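Hypothetical oxidoreductase YDHF (Escherichia coli, PDB 1OG6) probably works as an NADPH-dependent oxidoreductase of the aldo/keto reductase family, binding its dinucleotide cofactor in an alpha/beta barrel. Local coordinates at residues Gln3-Ala8 with Pro254-Pro259; Pro12-Phe17 with Glu79-Cys84; Ser109-Leu114 with Phe143-Gln148; Leu124-Arg129 with Thr178-Ile183. One frame throughout, in Å; residues are numbered along the deposited sequence.

From the N terminus, strand 4-6 opens contact 1, which closes only at strand 258-261, so nearly the whole barrel lies between its two segments and the other three contacts fall within that span. Contact 2 follows at once: strand 13-20, the hairpin partner of strand 4-6, reaches strand 79-87. It is complete before contact 3 begins at helix 103-116. Contacts 3 and 4 cross, because their segments alternate along the chain: 109-114, 124-129, 143-148, 178-183. Contact 3 joins two outer helices, and strand 122-127, which runs between them in sequence, carries Leu125 against both. Contact 4 links that strand to strand 179-182, two places along the barrel wall, next to the bound NADP.

Contact 1 (Gln3-Ala8 with Pro254-Pro259); sequences QRITIA and PSQPLP
Ile5 and Ile7 close on the forked end of Leu258, each isoleucine meeting a different methyl. Ile5 CG2 lies 3.7 Å from Leu258 CD2, and Ile5 CD1 also reaches that methyl at 4.0 Å, the two side chains meeting at a slant. On the other branch, Leu258 CD1 meets Ile7 CG2 at 3.7 Å, with these side chains roughly perpendicular. A lesser touch lies to one side, where the extended chain of Gln256 brings OE1 to 3.9 Å from Ile5 CD1; this is van der Waals packing of a polar end on a methyl. The direction of Ile5 follows from its first torsion: CG1 stands opposite the backbone N (chi1 -179°), which carries CD1 forward to Leu258 and Gln256. Contact between the two segments is thus made by side chains, with the backbones of Ile5 and Leu258 8.7 Å apart at their CA atoms. Further out, the backbone of Ile5 pairs with that of Phe14 in the N-terminal hairpin, while the backbone of Leu258 bonds to Pro206 and Ala208. Ile7 is backed by Phe14, Pro12 and Ala177. The contact therefore sets the hairpin of strands 4-6 and 13-20, which as in other aldo/keto reductases closes the bottom of the barrel, against wall strand 258-261, flanked by strands 13-20 and 207-209, with Pro257 and Pro259 packing against helix 242-251.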
# COMPACT_ATOMS: atom_id res chain seq x y z
N GLN C 3 7.49 29.34 -15.79
CA GLN C 3 7.95 28.25 -16.63
C GLN C 3 6.78 27.40 -17.10
O GLN C 3 5.69 27.46 -16.54
CB GLN C 3 8.95 27.40 -15.85
CG GLN C 3 9.63 26.33 -16.68
CD GLN C 3 10.32 26.90 -17.91
OE1 GLN C 3 11.15 27.80 -17.80
NE2 GLN C 3 9.96 26.38 -19.08
N ARG C 4 7.02 26.61 -18.14
CA ARG C 4 6.01 25.73 -18.68
C ARG C 4 6.41 24.33 -18.27
O ARG C 4 7.59 24.06 -18.06
CB ARG C 4 6.00 25.84 -20.20
CG ARG C 4 5.96 27.27 -20.70
CD ARG C 4 4.66 27.57 -21.42
NE ARG C 4 3.51 27.56 -20.53
CZ ARG C 4 2.33 27.04 -20.83
NH1 ARG C 4 2.16 26.47 -22.01
NH2 ARG C 4 1.34 27.07 -19.97
N ILE C 5 5.45 23.42 -18.14
CA ILE C 5 5.77 22.06 -17.73
C ILE C 5 4.80 21.00 -18.23
O ILE C 5 3.62 21.02 -17.89
CB ILE C 5 5.86 21.98 -16.19
CG1 ILE C 5 6.22 20.56 -15.76
CG2 ILE C 5 4.54 22.42 -15.56
CD1 ILE C 5 6.52 20.43 -14.27
N THR C 6 5.30 20.09 -19.06
CA THR C 6 4.47 19.01 -19.60
C THR C 6 4.14 18.11 -18.41
O THR C 6 5.01 17.42 -17.89
CB THR C 6 5.24 18.21 -20.67
OG1 THR C 6 5.42 19.01 -21.84
CG2 THR C 6 4.49 16.95 -21.04
N ILE C 7 2.88 18.10 -18.00
CA ILE C 7 2.47 17.32 -16.84
C ILE C 7 2.62 15.80 -16.87
O ILE C 7 2.89 15.19 -15.85
CB ILE C 7 1.04 17.68 -16.45
CG1 ILE C 7 0.09 17.39 -17.60
CG2 ILE C 7 0.96 19.15 -16.09
CD1 ILE C 7 -1.36 17.66 -17.27
N ALA C 8 2.46 15.17 -18.03
CA ALA C 8 2.59 13.73 -18.10
C ALA C 8 3.41 13.37 -19.33
O ALA C 8 3.90 14.25 -20.01
CB ALA C 8 1.21 13.09 -18.19
N PRO C 254 10.30 16.37 -5.13
CA PRO C 254 10.74 15.68 -6.35
C PRO C 254 9.69 15.27 -7.38
O PRO C 254 10.02 15.05 -8.55
CB PRO C 254 11.56 14.51 -5.82
CG PRO C 254 10.96 14.24 -4.51
CD PRO C 254 10.74 15.62 -3.94
N SER C 255 8.43 15.16 -6.96
CA SER C 255 7.37 14.80 -7.88
C SER C 255 6.98 16.03 -8.72
O SER C 255 6.23 15.91 -9.69
CB SER C 255 6.16 14.27 -7.11
OG SER C 255 5.92 15.03 -5.95
N GLN C 256 7.52 17.19 -8.33
CA GLN C 256 7.31 18.47 -9.00
C GLN C 256 5.87 18.94 -9.17
O GLN C 256 5.36 18.96 -10.28
CB GLN C 256 7.96 18.45 -10.38
CG GLN C 256 9.46 18.35 -10.34
CD GLN C 256 10.04 18.04 -11.72
OE1 GLN C 256 9.66 18.66 -12.71
NE2 GLN C 256 10.98 17.09 -11.77
N PRO C 257 5.21 19.33 -8.07
CA PRO C 257 3.82 19.80 -8.13
C PRO C 257 3.60 21.17 -8.77
O PRO C 257 4.50 22.01 -8.78
CB PRO C 257 3.39 19.76 -6.66
CG PRO C 257 4.66 19.93 -5.92
CD PRO C 257 5.60 19.07 -6.67
N LEU C 258 2.39 21.39 -9.31
CA LEU C 258 2.01 22.67 -9.92
C LEU C 258 1.06 23.31 -8.92
O LEU C 258 -0.13 23.02 -8.93
CB LEU C 258 1.23 22.48 -11.23
CG LEU C 258 1.51 21.36 -12.23
CD1 LEU C 258 0.88 21.76 -13.52
CD2 LEU C 258 2.99 21.11 -12.42
N PRO C 259 1.57 24.21 -8.06
CA PRO C 259 0.73 24.88 -7.06
C PRO C 259 -0.43 25.68 -7.63
O PRO C 259 -0.26 26.47 -8.54
CB PRO C 259 1.73 25.74 -6.29
CG PRO C 259 2.76 26.02 -7.30
CD PRO C 259 2.95 24.72 -8.01

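Contact 2 (Pro12-Phe17 with Glu79-Cys84); sequences PEFSRF and EIVSKC
The ring of Phe14 packs against the aliphatic part of Glu79 and, at its far end, against Val81. Phe14 CE1 is 3.5 Å from Glu79 CB, and Glu79 CG sits at the ring edge, in its plane, 3.7 Å from Phe14 CD1. Phe14 CZ meets Val81 CG2 at 3.7 Å, while Pro12 CG of the same segment lies over one ring face. With alanine here instead of Phe14, a gap is likely to open beside Val81 CG2, and CB and CG of Glu79 would lose the ring they lie against. The short axes of strands 13-15 and 79-84 run at 90° to each other, 8.8 Å apart, as the N-terminal hairpin of an aldo/keto reductase crosses the floor of its TIM barrel beneath the parallel strands. Toward the solvent side the contact becomes polar and looser. Glu79, bent at chi2 (88°), turns its carboxylate back to Glu13, where OE1 lies 3.2 Å from Glu13 O; both are acceptors and do not bond. Arg4 salt-bridges both glutamates, NH1 to Glu13 OE1 and NH2 to Glu79 OE1, which probably offsets their like charges, and Glu79 OE2 is hydrogen-bonded by the hydroxyls of Thr47 and Thr48.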
# COMPACT_ATOMS: atom_id res chain seq x y z
N PRO C 12 -0.23 17.35 -21.67
CA PRO C 12 -0.21 18.73 -22.13
C PRO C 12 0.88 19.55 -21.44
O PRO C 12 1.57 19.05 -20.56
CB PRO C 12 -1.59 19.22 -21.77
CG PRO C 12 -1.80 18.57 -20.44
CD PRO C 12 -1.29 17.16 -20.67
N GLU C 13 1.02 20.80 -21.83
CA GLU C 13 2.02 21.67 -21.23
C GLU C 13 1.29 22.73 -20.42
O GLU C 13 0.70 23.65 -20.98
CB GLU C 13 2.88 22.34 -22.31
CG GLU C 13 4.17 22.95 -21.78
CD GLU C 13 4.89 23.83 -22.79
OE1 GLU C 13 4.43 24.97 -23.02
OE2 GLU C 13 5.90 23.38 -23.37
N PHE C 14 1.32 22.60 -19.11
CA PHE C 14 0.67 23.58 -18.26
C PHE C 14 1.68 24.59 -17.76
O PHE C 14 2.87 24.42 -17.96
CB PHE C 14 0.00 22.90 -17.06
CG PHE C 14 -1.25 22.14 -17.39
CD1 PHE C 14 -2.06 22.52 -18.45
CD2 PHE C 14 -1.65 21.06 -16.61
CE1 PHE C 14 -3.24 21.85 -18.72
CE2 PHE C 14 -2.83 20.39 -16.88
CZ PHE C 14 -3.63 20.78 -17.93
N SER C 15 1.19 25.65 -17.13
CA SER C 15 2.06 26.68 -16.57
C SER C 15 2.28 26.19 -15.15
O SER C 15 1.33 25.85 -14.49
CB SER C 15 1.34 28.02 -16.56
OG SER C 15 0.26 27.99 -15.66
N ARG C 16 3.53 26.17 -14.68
CA ARG C 16 3.81 25.67 -13.34
C ARG C 16 2.89 26.13 -12.21
O ARG C 16 2.72 25.40 -11.23
CB ARG C 16 5.25 25.95 -12.96
CG ARG C 16 5.68 25.17 -11.74
CD ARG C 16 7.18 25.06 -11.64
NE ARG C 16 7.55 24.19 -10.53
CZ ARG C 16 7.14 22.93 -10.40
NH1 ARG C 16 7.52 22.20 -9.36
NH2 ARG C 16 6.35 22.40 -11.32
N PHE C 17 2.32 27.32 -12.31
CA PHE C 17 1.37 27.79 -11.30
C PHE C 17 0.02 27.82 -12.01
O PHE C 17 -0.12 28.48 -13.05
CB PHE C 17 1.70 29.19 -10.77
CG PHE C 17 2.64 29.21 -9.59
CD1 PHE C 17 4.02 29.18 -9.77
CD2 PHE C 17 2.16 29.28 -8.30
CE1 PHE C 17 4.90 29.22 -8.68
CE2 PHE C 17 3.04 29.32 -7.20
CZ PHE C 17 4.40 29.29 -7.40
N GLU C 79 -5.30 27.03 -20.61
CA GLU C 79 -5.63 25.62 -20.58
C GLU C 79 -6.73 25.53 -19.54
O GLU C 79 -6.58 26.06 -18.44
CB GLU C 79 -4.43 24.78 -20.14
CG GLU C 79 -3.22 24.88 -21.03
CD GLU C 79 -2.29 26.01 -20.65
OE1 GLU C 79 -1.25 26.20 -21.31
OE2 GLU C 79 -2.61 26.73 -19.68
N ILE C 80 -7.83 24.89 -19.88
CA ILE C 80 -8.93 24.76 -18.94
C ILE C 80 -8.94 23.35 -18.36
O ILE C 80 -8.85 22.36 -19.08
CB ILE C 80 -10.28 25.10 -19.62
CG1 ILE C 80 -10.27 26.56 -20.04
CG2 ILE C 80 -11.42 24.87 -18.67
CD1 ILE C 80 -11.57 27.07 -20.58
N VAL C 81 -8.99 23.29 -17.04
CA VAL C 81 -9.01 22.03 -16.31
C VAL C 81 -10.32 21.99 -15.54
O VAL C 81 -10.72 22.98 -14.93
CB VAL C 81 -7.85 21.95 -15.29
CG1 VAL C 81 -7.97 20.70 -14.47
CG2 VAL C 81 -6.52 21.98 -16.00
N SER C 82 -11.01 20.87 -15.58
CA SER C 82 -12.25 20.77 -14.86
C SER C 82 -12.42 19.34 -14.39
O SER C 82 -11.67 18.45 -14.80
CB SER C 82 -13.43 21.18 -15.74
OG SER C 82 -14.57 21.47 -14.96
N LYS C 83 -13.40 19.12 -13.53
CA LYS C 83 -13.64 17.79 -12.98
C LYS C 83 -15.11 17.47 -13.03
O LYS C 83 -15.92 18.28 -13.48
CB LYS C 83 -13.16 17.76 -11.53
CG LYS C 83 -11.93 18.62 -11.30
CD LYS C 83 -11.65 18.81 -9.83
CE LYS C 83 -10.61 19.90 -9.65
NZ LYS C 83 -11.13 21.23 -10.05
N CYS C 84 -15.45 16.28 -12.57
CA CYS C 84 -16.83 15.81 -12.53
C CYS C 84 -16.79 14.49 -11.79
O CYS C 84 -15.78 13.79 -11.84
CB CYS C 84 -17.38 15.60 -13.94
SG CYS C 84 -16.89 14.02 -14.70

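Contact 3 (Ser109-Leu114 with Phe143-Gln148); sequences SAEQSL and FKHLHQ
The apolar part of this contact is a single leucine set against an alanine: both methyls of Leu146 reach Ala110 CB, CD1 at 3.3 Å and CD2 at 3.5 Å. Leu146 CD2 also touches the aliphatic part of Glu111, at CG, from 4.1 Å. Leu146 CG stands opposite the carbonyl carbon (chi1 -72°), which turns the fork toward the other helix. Beneath, Leu125 of strand 122-127 touches both Ala110 and Leu146, so the three side chains form one apolar patch between helices and sheet. Replacing Leu146 by an alanine would probably open a gap over Leu125 and leave Ala110 CB without its partner from the second helix.

The charged groups lie at the margin. Glu111 OE2 approaches the edge of the His145 ring near its plane, but at 4.4 Å from NE2 it makes no bond there; the same oxygen salt-bridges Lys151, just beyond the second helix.

Backbone bonds stay within each segment, as from Ser113 N to Ser109 O (3.1 Å), and at the end of the second helix from Gln148 N to Lys144 O (3.1 Å). The short axes run 11.6 Å apart at 29°, as neighbouring helices on the outside of a TIM barrel. Across the pair, then, adhesion is by methyl and methylene groups, and the carboxylate of Glu111 finds its counter-charge on the loop rather than on the facing helix.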
# COMPACT_ATOMS: atom_id res chain seq x y z
N SER C 109 -21.88 15.77 -17.70
CA SER C 109 -21.16 16.84 -16.99
C SER C 109 -20.06 17.51 -17.81
O SER C 109 -19.82 18.71 -17.67
CB SER C 109 -20.55 16.29 -15.70
OG SER C 109 -21.55 15.92 -14.78
N ALA C 110 -19.37 16.72 -18.63
CA ALA C 110 -18.30 17.22 -19.47
C ALA C 110 -18.85 18.18 -20.50
O ALA C 110 -18.39 19.31 -20.62
CB ALA C 110 -17.59 16.07 -20.17
N GLU C 111 -19.86 17.73 -21.24
CA GLU C 111 -20.46 18.55 -22.29
C GLU C 111 -21.16 19.79 -21.74
O GLU C 111 -21.38 20.76 -22.47
CB GLU C 111 -21.43 17.70 -23.09
CG GLU C 111 -20.77 16.42 -23.58
CD GLU C 111 -21.63 15.61 -24.52
OE1 GLU C 111 -22.83 15.42 -24.19
OE2 GLU C 111 -21.11 15.17 -25.56
N GLN C 112 -21.50 19.76 -20.46
CA GLN C 112 -22.14 20.90 -19.82
C GLN C 112 -21.05 21.94 -19.56
O GLN C 112 -21.26 23.14 -19.74
CB GLN C 112 -22.78 20.48 -18.49
CG GLN C 112 -23.68 21.54 -17.88
CD GLN C 112 -24.91 21.83 -18.73
OE1 GLN C 112 -24.97 22.82 -19.45
NE2 GLN C 112 -25.89 20.94 -18.65
N SER C 113 -19.89 21.46 -19.14
CA SER C 113 -18.76 22.32 -18.86
C SER C 113 -18.37 23.07 -20.12
O SER C 113 -18.11 24.27 -20.06
CB SER C 113 -17.58 21.50 -18.34
OG SER C 113 -17.96 20.77 -17.18
N LEU C 114 -18.32 22.37 -21.25
CA LEU C 114 -17.99 23.02 -22.51
C LEU C 114 -19.01 24.14 -22.73
O LEU C 114 -18.65 25.24 -23.14
CB LEU C 114 -18.07 22.06 -23.70
CG LEU C 114 -17.04 20.97 -24.01
CD1 LEU C 114 -15.67 21.45 -23.64
CD2 LEU C 114 -17.37 19.71 -23.26
N PHE C 143 -14.63 8.28 -21.30
CA PHE C 143 -13.41 8.95 -21.72
C PHE C 143 -13.08 8.74 -23.19
O PHE C 143 -12.68 9.68 -23.88
CB PHE C 143 -12.24 8.50 -20.84
CG PHE C 143 -12.18 9.17 -19.48
CD1 PHE C 143 -13.20 10.03 -19.06
CD2 PHE C 143 -11.11 8.95 -18.62
CE1 PHE C 143 -13.14 10.65 -17.82
CE2 PHE C 143 -11.05 9.57 -17.37
CZ PHE C 143 -12.07 10.42 -16.97
N LYS C 144 -13.22 7.51 -23.68
CA LYS C 144 -12.93 7.21 -25.09
C LYS C 144 -13.86 8.07 -25.95
O LYS C 144 -13.48 8.52 -27.03
CB LYS C 144 -13.19 5.74 -25.40
CG LYS C 144 -12.45 4.75 -24.51
CD LYS C 144 -10.95 4.78 -24.74
CE LYS C 144 -10.25 3.73 -23.90
NZ LYS C 144 -10.72 2.34 -24.16
N HIS C 145 -15.07 8.27 -25.44
CA HIS C 145 -16.07 9.05 -26.14
C HIS C 145 -15.67 10.52 -26.22
O HIS C 145 -15.38 11.03 -27.29
CB HIS C 145 -17.42 8.93 -25.43
CG HIS C 145 -18.52 9.68 -26.11
ND1 HIS C 145 -19.05 9.29 -27.32
CD2 HIS C 145 -19.16 10.83 -25.77
CE1 HIS C 145 -19.97 10.16 -27.71
NE2 HIS C 145 -20.05 11.11 -26.78
N LEU C 146 -15.66 11.19 -25.07
CA LEU C 146 -15.30 12.60 -25.01
C LEU C 146 -14.03 12.90 -25.78
O LEU C 146 -13.82 14.02 -26.24
CB LEU C 146 -15.12 13.04 -23.55
CG LEU C 146 -16.38 13.16 -22.70
CD1 LEU C 146 -15.99 13.39 -21.26
CD2 LEU C 146 -17.23 14.29 -23.20
N HIS C 147 -13.19 11.89 -25.94
CA HIS C 147 -11.94 12.03 -26.65
C HIS C 147 -12.14 12.05 -28.17
O HIS C 147 -11.66 12.95 -28.85
CB HIS C 147 -11.00 10.89 -26.27
CG HIS C 147 -9.66 10.98 -26.93
ND1 HIS C 147 -8.78 12.01 -26.70
CD2 HIS C 147 -9.06 10.17 -27.84
CE1 HIS C 147 -7.69 11.84 -27.42
NE2 HIS C 147 -7.84 10.72 -28.12
N GLN C 148 -12.83 11.04 -28.68
CA GLN C 148 -13.09 10.96 -30.12
C GLN C 148 -14.19 11.95 -30.49
O GLN C 148 -14.88 11.78 -31.50
CB GLN C 148 -13.53 9.54 -30.51
CG GLN C 148 -12.55 8.44 -30.14
CD GLN C 148 -12.93 7.10 -30.76
OE1 GLN C 148 -12.44 6.05 -30.35
NE2 GLN C 148 -13.81 7.14 -31.76

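Contact 4 (Leu124-Arg129 with Thr178-Ile183); sequences LLLIHR and TNQVEI. With NAP (NADP nicotinamide-adenine-dinucleotide phosphate), chain F.
The nicotinamide end of the NADP pocket borders this buried contact, which spans the barrel interior between two strands separated in the wall by strand 152-158. Thr178 is the hub: its CG2 methyl meets Leu124 CD1 at 3.7 Å and Leu126 CD1 at 3.8 Å, each leucine side chain crossing it nearly square on. The rotation of Thr178 divides its branches. OG1 lies opposite the backbone N (chi1 -166°) and is hydrogen-bonded to Arg205 O, while the methyl is given to the leucines. Two residues further along, the other branch of Leu126 meets Gln180, CD2 to CB at 4.0 Å. The remainder of the Gln180 side chain extends to the cofactor, its CG 4.0 Å from NAP N7N, and its backbone O takes a hydrogen bond from Ser158 OG. Just past the end of the strand at Ile127 comes His128, whose ring edge faces the carboxamide: NAP O7N lies in the ring plane, 3.7 Å from His128 CE1. Arg129 is bent at chi2 and chi3 and brings NH2 to 3.6 Å from the same oxygen, near it without a bond. Leu124, Leu126 and the Thr178 methyl thus pack inside the barrel below, and residues at and just past the strand ends meet the nicotinamide above, an arrangement typical of the TIM-barrel aldo/keto reductases, which hold NADP at the C-terminal ends of their strands.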
# COMPACT_ATOMS: atom_id res chain seq x y z
N LEU C 124 -8.25 19.39 -19.81
CA LEU C 124 -8.18 18.34 -18.79
C LEU C 124 -9.50 18.12 -18.08
O LEU C 124 -10.13 19.06 -17.60
CB LEU C 124 -7.14 18.69 -17.73
CG LEU C 124 -6.03 17.69 -17.39
CD1 LEU C 124 -5.50 18.03 -16.01
CD2 LEU C 124 -6.53 16.26 -17.40
N LEU C 125 -9.92 16.85 -18.01
CA LEU C 125 -11.12 16.48 -17.30
C LEU C 125 -10.59 15.56 -16.23
O LEU C 125 -9.88 14.60 -16.52
CB LEU C 125 -12.10 15.70 -18.17
CG LEU C 125 -13.59 15.87 -17.83
CD1 LEU C 125 -14.31 14.61 -18.25
CD2 LEU C 125 -13.81 16.10 -16.35
N LEU C 126 -10.93 15.87 -15.00
CA LEU C 126 -10.49 15.11 -13.84
C LEU C 126 -11.66 14.45 -13.11
O LEU C 126 -12.66 15.11 -12.82
CB LEU C 126 -9.79 16.07 -12.88
CG LEU C 126 -8.29 16.27 -12.78
CD1 LEU C 126 -7.62 16.30 -14.13
CD2 LEU C 126 -8.07 17.55 -12.02
N ILE C 127 -11.56 13.16 -12.82
CA ILE C 127 -12.61 12.51 -12.04
C ILE C 127 -12.39 13.14 -10.65
O ILE C 127 -11.49 12.76 -9.92
CB ILE C 127 -12.43 10.98 -11.94
CG1 ILE C 127 -12.53 10.35 -13.33
CG2 ILE C 127 -13.49 10.39 -11.02
CD1 ILE C 127 -13.87 10.50 -13.97
N HIS C 128 -13.22 14.12 -10.32
CA HIS C 128 -13.14 14.86 -9.07
C HIS C 128 -12.69 14.11 -7.82
O HIS C 128 -11.77 14.55 -7.13
CB HIS C 128 -14.48 15.52 -8.78
CG HIS C 128 -14.38 16.86 -8.12
ND1 HIS C 128 -13.41 17.16 -7.18
CD2 HIS C 128 -15.15 17.97 -8.23
CE1 HIS C 128 -13.59 18.39 -6.74
NE2 HIS C 128 -14.64 18.90 -7.36
N ARG C 129 -13.32 12.98 -7.51
CA ARG C 129 -12.99 12.25 -6.29
C ARG C 129 -13.22 10.73 -6.48
O ARG C 129 -14.10 10.33 -7.24
CB ARG C 129 -13.85 12.84 -5.16
CG ARG C 129 -13.62 12.30 -3.77
CD ARG C 129 -12.46 12.96 -3.04
NE ARG C 129 -12.70 14.37 -2.73
CZ ARG C 129 -12.00 15.06 -1.83
NH1 ARG C 129 -11.02 14.49 -1.15
NH2 ARG C 129 -12.28 16.34 -1.61
N THR C 178 -2.60 13.66 -14.75
CA THR C 178 -2.29 14.13 -13.40
C THR C 178 -3.15 13.49 -12.31
O THR C 178 -3.97 12.63 -12.57
CB THR C 178 -2.45 15.67 -13.32
OG1 THR C 178 -1.83 16.15 -12.13
CG2 THR C 178 -3.92 16.07 -13.29
N ASN C 179 -2.92 13.92 -11.07
CA ASN C 179 -3.66 13.43 -9.91
C ASN C 179 -3.66 14.59 -8.90
O ASN C 179 -2.85 14.63 -7.97
CB ASN C 179 -2.99 12.18 -9.31
CG ASN C 179 -3.75 11.62 -8.11
OD1 ASN C 179 -4.92 11.90 -7.93
ND2 ASN C 179 -3.07 10.81 -7.30
N GLN C 180 -4.57 15.54 -9.11
CA GLN C 180 -4.67 16.70 -8.25
C GLN C 180 -4.87 16.35 -6.79
O GLN C 180 -5.96 15.97 -6.40
CB GLN C 180 -5.81 17.61 -8.69
CG GLN C 180 -5.93 18.83 -7.81
CD GLN C 180 -6.81 19.91 -8.39
OE1 GLN C 180 -6.71 20.23 -9.57
NE2 GLN C 180 -7.66 20.48 -7.56
N VAL C 181 -3.83 16.49 -5.99
CA VAL C 181 -3.91 16.18 -4.58
C VAL C 181 -3.55 17.38 -3.71
O VAL C 181 -3.02 18.37 -4.22
CB VAL C 181 -2.98 15.00 -4.24
CG1 VAL C 181 -3.51 13.74 -4.86
CG2 VAL C 181 -1.59 15.27 -4.78
N GLU C 182 -3.83 17.31 -2.41
CA GLU C 182 -3.50 18.41 -1.51
C GLU C 182 -2.12 18.26 -0.90
O GLU C 182 -1.83 17.23 -0.30
CB GLU C 182 -4.51 18.52 -0.37
CG GLU C 182 -3.92 19.23 0.85
CD GLU C 182 -4.95 19.71 1.85
OE1 GLU C 182 -5.93 18.97 2.11
OE2 GLU C 182 -4.77 20.84 2.39
N ILE C 183 -1.28 19.29 -1.04
CA ILE C 183 0.08 19.25 -0.47
C ILE C 183 0.43 20.60 0.13
O ILE C 183 0.42 21.60 -0.55
CB ILE C 183 1.18 18.95 -1.52
CG1 ILE C 183 0.74 17.84 -2.46
CG2 ILE C 183 2.44 18.52 -0.81
CD1 ILE C 183 1.70 17.60 -3.60
PA NAP F . -5.26 27.96 -0.93
O1A NAP F . -4.93 27.41 0.32
O2A NAP F . -4.29 28.28 -2.04
O5B NAP F . -6.09 29.32 -0.73
C5B NAP F . -5.57 30.27 0.23
C4B NAP F . -6.84 31.05 0.72
O4B NAP F . -6.27 31.98 1.72
C3B NAP F . -7.48 31.99 -0.34
O3B NAP F . -8.89 31.84 -0.17
C2B NAP F . -7.05 33.40 -0.01
O2B NAP F . -8.11 34.36 -0.06
C1B NAP F . -6.46 33.34 1.43
N9A NAP F . -5.20 34.06 1.50
C8A NAP F . -4.12 34.10 0.63
N7A NAP F . -3.13 34.88 1.03
C5A NAP F . -3.60 35.38 2.24
C6A NAP F . -2.99 36.27 3.14
N6A NAP F . -1.78 36.85 3.02
N1A NAP F . -3.72 36.61 4.30
N3A NAP F . -5.62 35.18 3.66
C4A NAP F . -4.88 34.87 2.53
O3 NAP F . -6.32 27.00 -1.63
PN NAP F . -7.90 27.02 -1.67
O1N NAP F . -8.71 26.05 -0.94
O2N NAP F . -8.39 27.77 -2.87
O5D NAP F . -7.73 25.70 -2.61
C5D NAP F . -6.73 25.58 -3.70
C4D NAP F . -7.39 25.37 -5.05
O4D NAP F . -7.52 23.97 -5.41
C3D NAP F . -8.80 26.01 -5.29
O3D NAP F . -8.71 27.28 -5.94
O2D NAP F . -9.77 25.29 -7.47
C1D NAP F . -8.85 23.69 -5.96
N1N NAP F . -9.51 22.62 -5.11
C2N NAP F . -9.52 21.26 -5.52
C3N NAP F . -10.17 20.32 -4.72
C7N NAP F . -10.18 18.85 -5.16
O7N NAP F . -10.76 18.08 -4.43
N7N NAP F . -9.59 18.47 -6.26
C4N NAP F . -10.84 20.71 -3.47
C5N NAP F . -10.80 22.09 -3.09
C6N NAP F . -10.14 23.06 -3.90
P2B NAP F . -7.94 35.87 -0.61
O1X NAP F . -7.67 36.33 -2.04
O2X NAP F . -8.61 36.80 0.38
O3X NAP F . -9.25 35.48 -1.25